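Local coordinates for beta-N-acetylglucosaminidase-like protein Glycoside hydrolase family 20 (Flavobacterium johnsoniae, PDB 6YHH), which probably removes terminal N-acetylglucosamine units from chitin oligosaccharides, as a family 20 beta-N-acetylhexosaminidase of the bacterial chitin-degradation pathway, at residues Y413-Y418 and E447-T452; S422-D427 and A472-S477. All blocks are in the same frame, centred on the assembly; numbering follows the deposited sequence. Where two conformers were deposited one is given.

Contact 1 of 2, residues Y413-Y418 and E447-T452; sequences YIDLMY and EATMWT
The hydroxyl oxygen of Thr-449 sits over the centre of the Tyr-413 ring, with OG1 3.3 Å above the ring plane. Its first torsion (chi1 58°) places OG1 between the backbone N and the carbonyl carbon, directing the oxygen onto the pi face, and OG1 also lies 3.1 Å from Trp-451 NE1. The tyrosine and indole planes are 36° apart, an oblique pairing; the closest approach is Tyr-413 CE2 to Trp-451 NE1, at 3.2 Å. On the Asp-415 side, the carboxylate meets the edge of the same indole, OD1 lying 3.4 Å from Trp-451 CD1 with the two planes 69° apart. A separate apolar patch forms where Ile-414 CD1 reaches Met-450 CB at 3.9 Å and Ala-448 CB at 4.2 Å; Ile-471 of helix 467-476 packs on both Ile-414 and Ala-448. A Tris molecule, probably from the crystallisation liquor, lies about 3 Å from the Trp-451 side chain, and the predicted proton donor Glu-317 about 7 Å from it, nearest atoms in both cases, consistent with an indole at the wall of the active-site pocket. The oblique Tyr-413 ring, the Asp-415 carboxylate at the edge and His-181, packed edge-to-face, bound this indole and probably limit its tilt, and the carboxylate beside CD1 would probably attract the slightly positive C-H there.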
loop_
_atom_site.group_PDB
_atom_site.type_symbol
_atom_site.label_atom_id
_atom_site.label_comp_id
_atom_site.label_asym_id
_atom_site.label_seq_id
_atom_site.Cartn_x
_atom_site.Cartn_y
_atom_site.Cartn_z
ATOM N N TYR A 413 18.657 3.834 -16.545
ATOM C CA TYR A 413 18.868 4.271 -15.143
ATOM C C TYR A 413 17.697 5.163 -14.724
ATOM O O TYR A 413 17.834 6.380 -14.595
ATOM C CB TYR A 413 20.228 4.935 -14.971
ATOM C CG TYR A 413 21.299 3.902 -14.664
ATOM C CD1 TYR A 413 21.522 2.837 -15.527
ATOM C CD2 TYR A 413 22.039 3.957 -13.490
ATOM C CE1 TYR A 413 22.453 1.855 -15.205
ATOM C CE2 TYR A 413 23.038 3.009 -13.215
ATOM C CZ TYR A 413 23.143 1.925 -14.026
ATOM O OH TYR A 413 24.019 0.925 -13.668
ATOM N N ILE A 414 16.557 4.520 -14.449
ATOM C CA ILE A 414 15.274 5.220 -14.159
ATOM C C ILE A 414 15.367 6.051 -12.852
ATOM O O ILE A 414 14.635 7.011 -12.677
ATOM C CB ILE A 414 14.110 4.198 -14.060
ATOM C CG1 ILE A 414 14.450 2.982 -13.245
ATOM C CG2 ILE A 414 13.729 3.682 -15.411
ATOM C CD1 ILE A 414 13.258 2.118 -12.885
ATOM N N ASP A 415 16.308 5.716 -11.947
ATOM C CA ASP A 415 16.460 6.485 -10.751
ATOM C C ASP A 415 16.904 7.896 -10.959
ATOM O O ASP A 415 16.692 8.740 -10.075
ATOM C CB ASP A 415 17.443 5.762 -9.797
ATOM C CG ASP A 415 18.813 5.654 -10.380
ATOM O OD1 ASP A 415 18.913 5.129 -11.503
ATOM O OD2 ASP A 415 19.817 6.082 -9.721
ATOM N N LEU A 416 17.531 8.209 -12.131
ATOM C CA LEU A 416 18.118 9.524 -12.353
ATOM C C LEU A 416 17.099 10.543 -12.847
ATOM O O LEU A 416 17.432 11.668 -13.156
ATOM C CB LEU A 416 19.297 9.332 -13.344
ATOM C CG LEU A 416 20.405 8.419 -12.741
ATOM C CD1 LEU A 416 21.549 8.281 -13.788
ATOM C CD2 LEU A 416 20.904 8.791 -11.362
ATOM N N MET A 417 15.870 10.071 -13.032
ATOM C CA MET A 417 14.725 10.949 -13.339
ATOM C C MET A 417 14.750 11.570 -14.726
ATOM O O MET A 417 14.161 12.655 -14.966
ATOM C CB MET A 417 14.475 12.017 -12.240
ATOM C CG MET A 417 14.446 11.419 -10.822
ATOM S SD MET A 417 13.444 9.936 -10.654
ATOM C CE MET A 417 11.818 10.605 -10.844
ATOM N N TYR A 418 15.408 10.897 -15.633
ATOM C CA TYR A 418 15.412 11.360 -17.074
ATOM C C TYR A 418 14.058 11.170 -17.734
ATOM O O TYR A 418 13.216 10.365 -17.342
ATOM C CB TYR A 418 16.497 10.587 -17.822
ATOM C CG TYR A 418 17.923 10.683 -17.331
ATOM C CD1 TYR A 418 18.477 11.863 -16.960
ATOM C CD2 TYR A 418 18.749 9.566 -17.327
ATOM C CE1 TYR A 418 19.778 11.982 -16.579
ATOM C CE2 TYR A 418 20.069 9.657 -16.948
ATOM C CZ TYR A 418 20.586 10.850 -16.567
ATOM O OH TYR A 418 21.930 10.969 -16.201
ATOM N N GLU A 447 17.846 -4.292 -18.761
ATOM C CA GLU A 447 17.254 -4.157 -17.478
ATOM C C GLU A 447 17.209 -2.720 -16.973
ATOM O O GLU A 447 18.245 -2.053 -16.936
ATOM C CB GLU A 447 18.061 -5.047 -16.587
ATOM C CG GLU A 447 17.677 -5.120 -15.200
ATOM C CD GLU A 447 18.584 -6.163 -14.482
ATOM O OE1 GLU A 447 19.389 -5.719 -13.645
ATOM O OE2 GLU A 447 18.481 -7.403 -14.737
ATOM N N ALA A 448 16.027 -2.323 -16.545
ATOM C CA ALA A 448 15.835 -1.014 -15.841
ATOM C C ALA A 448 16.411 -1.186 -14.448
ATOM O O ALA A 448 16.156 -2.245 -13.802
ATOM C CB ALA A 448 14.374 -0.649 -15.781
ATOM N N THR A 449 17.159 -0.196 -13.972
ATOM C CA THR A 449 17.764 -0.285 -12.651
ATOM C C THR A 449 17.209 0.761 -11.707
ATOM O O THR A 449 17.497 1.937 -11.839
ATOM C CB THR A 449 19.293 -0.124 -12.647
ATOM O OG1 THR A 449 19.663 1.165 -13.224
ATOM C CG2 THR A 449 19.958 -1.235 -13.420
ATOM N N MET A 450 16.419 0.339 -10.735
ATOM C CA MET A 450 15.902 1.245 -9.706
ATOM C C MET A 450 16.742 1.263 -8.451
ATOM O O MET A 450 16.481 0.536 -7.466
ATOM C CB MET A 450 14.460 0.967 -9.320
ATOM C CG MET A 450 13.887 2.104 -8.447
ATOM S SD MET A 450 13.921 3.710 -9.265
ATOM C CE MET A 450 13.873 4.762 -7.806
ATOM N N TRP A 451 17.807 2.040 -8.521
ATOM C CA TRP A 451 18.637 2.417 -7.384
ATOM C C TRP A 451 17.796 3.276 -6.405
ATOM O O TRP A 451 16.989 4.095 -6.843
ATOM C CB TRP A 451 19.867 3.122 -7.799
ATOM C CG TRP A 451 20.683 2.377 -8.796
ATOM C CD1 TRP A 451 20.705 2.563 -10.143
ATOM C CD2 TRP A 451 21.418 1.176 -8.556
ATOM N NE1 TRP A 451 21.499 1.597 -10.759
ATOM C CE2 TRP A 451 21.892 0.712 -9.804
ATOM C CE3 TRP A 451 21.693 0.449 -7.430
ATOM C CZ2 TRP A 451 22.752 -0.386 -9.913
ATOM C CZ3 TRP A 451 22.537 -0.633 -7.524
ATOM C CH2 TRP A 451 23.045 -1.056 -8.734
ATOM N N THR A 452 17.952 3.035 -5.093
ATOM C CA THR A 452 17.021 3.638 -4.110
ATOM C C THR A 452 17.591 4.629 -3.118
ATOM O O THR A 452 16.926 4.914 -2.113
ATOM C CB THR A 452 16.208 2.547 -3.417
ATOM O OG1 THR A 452 17.071 1.618 -2.725
ATOM C CG2 THR A 452 15.322 1.813 -4.346
#

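Contact 2 of 2, residues S422-D427 and A472-S477; sequences SHYLND and AERLWS
The C-terminal end of helix 420-424 meets the last turn of helix 467-476, the CA atoms of Tyr-424 and Arg-474 being the nearest pair at 6.1 Å. Arg-474 grips the carbonyl oxygen of Tyr-424 side-on with two nitrogens, NE to O at 2.8 Å and NH2 to O at 2.9 Å. NE arrives nearly along the C=O axis (168°), whereas NH2 comes from above the carbonyl plane; the oxygen itself lies close to the guanidinium plane. Bends at chi2 and chi3 fold the arginine chain back to bring this edge round. The same NH2 stands 3.6 Å above the Tyr-424 ring plane over its centre, and Arg-474 CZ is 4.7 Å from the ring centroid, 15° off the normal: a cation-pi contact with the flat groups tilted by 46°. At the far end of the ring, Tyr-424 OH donates a short bond, 2.5 Å, to the anti lone pair of Glu-473 OE1, while OE2 of that glutamate is held by a salt bridge to Arg-490 and by Trp-12 N. Asp-427 OD2 lies 3.6 Å from Arg-474 CD, out of the guanidinium plane, so it offers charge but no hydrogen bond to Arg-474; OD2 forms a salt bridge with Arg-143, and OD1 accepts from Met-429 N. With NH2 also donating to Ile-481 O, the buried guanidinium is fixed in rotation by carbonyls and a pi face, and its positive charge is probably stabilised by the nearby Asp-427. Arg-474 holds Tyr-424 by its carbonyl and ring face, and Glu-473 by its hydroxyl.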
loop_
_atom_site.group_PDB
_atom_site.type_symbol
_atom_site.label_atom_id
_atom_site.label_comp_id
_atom_site.label_asym_id
_atom_site.label_seq_id
_atom_site.Cartn_x
_atom_site.Cartn_y
_atom_site.Cartn_z
ATOM N N SER A 422 14.280 9.143 -23.385
ATOM C CA SER A 422 15.672 8.704 -23.320
ATOM C C SER A 422 15.758 7.193 -23.034
ATOM O O SER A 422 16.626 6.526 -23.591
ATOM C CB SER A 422 16.474 9.455 -22.259
ATOM O OG SER A 422 16.019 9.062 -20.990
ATOM N N HIS A 423 14.859 6.654 -22.223
ATOM C CA HIS A 423 14.823 5.237 -21.978
ATOM C C HIS A 423 14.180 4.406 -23.122
ATOM O O HIS A 423 14.669 3.338 -23.460
ATOM C CB HIS A 423 14.106 4.973 -20.617
ATOM C CG HIS A 423 14.733 5.686 -19.502
ATOM N ND1 HIS A 423 16.059 5.535 -19.181
ATOM C CD2 HIS A 423 14.199 6.487 -18.549
ATOM C CE1 HIS A 423 16.332 6.282 -18.125
ATOM N NE2 HIS A 423 15.226 6.870 -17.734
ATOM N N TYR A 424 13.103 4.961 -23.724
ATOM C CA TYR A 424 12.369 4.242 -24.759
ATOM C C TYR A 424 13.188 4.027 -25.978
ATOM O O TYR A 424 13.063 2.981 -26.609
ATOM C CB TYR A 424 11.125 5.044 -25.115
ATOM C CG TYR A 424 10.166 4.355 -26.065
ATOM C CD1 TYR A 424 9.686 3.109 -25.778
ATOM C CD2 TYR A 424 9.843 4.954 -27.272
ATOM C CE1 TYR A 424 8.783 2.499 -26.627
ATOM C CE2 TYR A 424 8.969 4.378 -28.160
ATOM C CZ TYR A 424 8.446 3.152 -27.857
ATOM O OH TYR A 424 7.585 2.555 -28.703
ATOM N N LEU A 425 14.073 4.969 -26.278
ATOM C CA LEU A 425 14.884 4.887 -27.540
ATOM C C LEU A 425 16.214 4.260 -27.291
ATOM O O LEU A 425 16.956 3.975 -28.220
ATOM C CB LEU A 425 15.021 6.252 -28.114
ATOM C CG LEU A 425 13.633 6.818 -28.520
ATOM C CD1 LEU A 425 13.808 8.236 -29.045
ATOM C CD2 LEU A 425 12.805 5.906 -29.457
ATOM N N ASN A 426 16.504 3.873 -26.041
ATOM C CA ASN A 426 17.743 3.212 -25.760
ATOM C C ASN A 426 17.668 1.735 -26.172
ATOM O O ASN A 426 16.866 0.997 -25.674
ATOM C CB ASN A 426 17.956 3.252 -24.236
ATOM C CG ASN A 426 19.309 2.734 -23.778
ATOM O OD1 ASN A 426 20.343 3.283 -24.158
ATOM N ND2 ASN A 426 19.310 1.744 -22.840
ATOM N N ASP A 427 18.526 1.245 -27.031
ATOM C CA ASP A 427 18.322 -0.115 -27.582
ATOM C C ASP A 427 19.491 -1.010 -27.229
ATOM O O ASP A 427 20.669 -0.600 -27.429
ATOM C CB ASP A 427 18.194 0.021 -29.089
ATOM C CG ASP A 427 17.639 -1.223 -29.754
ATOM O OD1 ASP A 427 18.273 -2.264 -29.724
ATOM O OD2 ASP A 427 16.538 -1.176 -30.223
ATOM N N ALA A 472 9.773 -1.822 -21.008
ATOM C CA ALA A 472 9.248 -3.142 -21.302
ATOM C C ALA A 472 8.985 -3.261 -22.781
ATOM O O ALA A 472 9.227 -4.313 -23.380
ATOM C CB ALA A 472 8.016 -3.469 -20.475
ATOM N N GLU A 473 8.385 -2.207 -23.364
ATOM C CA GLU A 473 8.116 -2.254 -24.816
ATOM C C GLU A 473 9.401 -2.336 -25.640
ATOM O O GLU A 473 9.546 -3.176 -26.589
ATOM C CB GLU A 473 7.280 -1.091 -25.260
ATOM C CG GLU A 473 7.180 -0.990 -26.787
ATOM C CD GLU A 473 5.924 -0.271 -27.182
ATOM O OE1 GLU A 473 5.987 0.902 -27.611
ATOM O OE2 GLU A 473 4.821 -0.849 -26.917
ATOM N N ARG A 474 10.411 -1.567 -25.263
ATOM C CA ARG A 474 11.696 -1.716 -25.950
ATOM C C ARG A 474 12.282 -3.116 -25.876
ATOM O O ARG A 474 12.936 -3.594 -26.816
ATOM C CB ARG A 474 12.713 -0.686 -25.467
ATOM C CG ARG A 474 14.094 -0.730 -26.154
ATOM C CD ARG A 474 14.082 -0.591 -27.680
ATOM N NE ARG A 474 13.338 0.600 -28.010
ATOM C CZ ARG A 474 12.278 0.655 -28.818
ATOM N NH1 ARG A 474 11.803 -0.369 -29.541
ATOM N NH2 ARG A 474 11.686 1.792 -28.890
ATOM N N LEU A 475 12.083 -3.803 -24.785
ATOM C CA LEU A 475 12.722 -5.064 -24.575
ATOM C C LEU A 475 11.930 -6.211 -25.219
ATOM O O LEU A 475 12.511 -7.254 -25.477
ATOM C CB LEU A 475 12.920 -5.298 -23.071
ATOM C CG LEU A 475 13.889 -4.277 -22.460
ATOM C CD1 LEU A 475 13.966 -4.560 -20.947
ATOM C CD2 LEU A 475 15.243 -4.192 -23.150
ATOM N N TRP A 476 10.638 -5.998 -25.490
ATOM C CA TRP A 476 9.778 -7.067 -26.070
ATOM C C TRP A 476 9.503 -6.832 -27.555
ATOM O O TRP A 476 9.591 -7.757 -28.371
ATOM C CB TRP A 476 8.449 -7.119 -25.283
ATOM C CG TRP A 476 7.435 -8.084 -25.896
ATOM C CD1 TRP A 476 6.722 -7.889 -27.033
ATOM C CD2 TRP A 476 7.090 -9.368 -25.405
ATOM N NE1 TRP A 476 5.956 -9.023 -27.307
ATOM C CE2 TRP A 476 6.155 -9.929 -26.294
ATOM C CE3 TRP A 476 7.455 -10.104 -24.264
ATOM C CZ2 TRP A 476 5.632 -11.209 -26.135
ATOM C CZ3 TRP A 476 6.917 -11.392 -24.111
ATOM C CH2 TRP A 476 6.014 -11.924 -25.039
ATOM N N SER A 477 9.093 -5.618 -27.895
ATOM C CA SER A 477 8.523 -5.328 -29.208
ATOM C C SER A 477 9.651 -5.245 -30.272
ATOM O O SER A 477 10.854 -5.206 -29.993
ATOM C CB SER A 477 7.808 -3.993 -29.194
ATOM O OG SER A 477 6.629 -4.065 -28.372
#

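In the fold
The segments alternate along the chain: 413-418 and 422-427 precede 447-452 and 472-477, so the two contacts cross in sequence, both within the catalytic TIM-barrel domain. Their centres are about 14 Å apart. Contact 1 packs a loop following strand 406-408 against strand 443-450, which runs parallel between 406-408 and 146-152 and so closes the barrel; contact 2 joins the two helices, 420-424 and 467-476, on the outer side. His-423 bridges them, with CE1 3.7 Å from Tyr-413 N, and Arg-467 of helix 467-476 binds the carbonyls of Ile-414 and Tyr-418. Trp-451, probably at the pocket, touches Tyr-413, which gives a short path through His-423 to the outer helices.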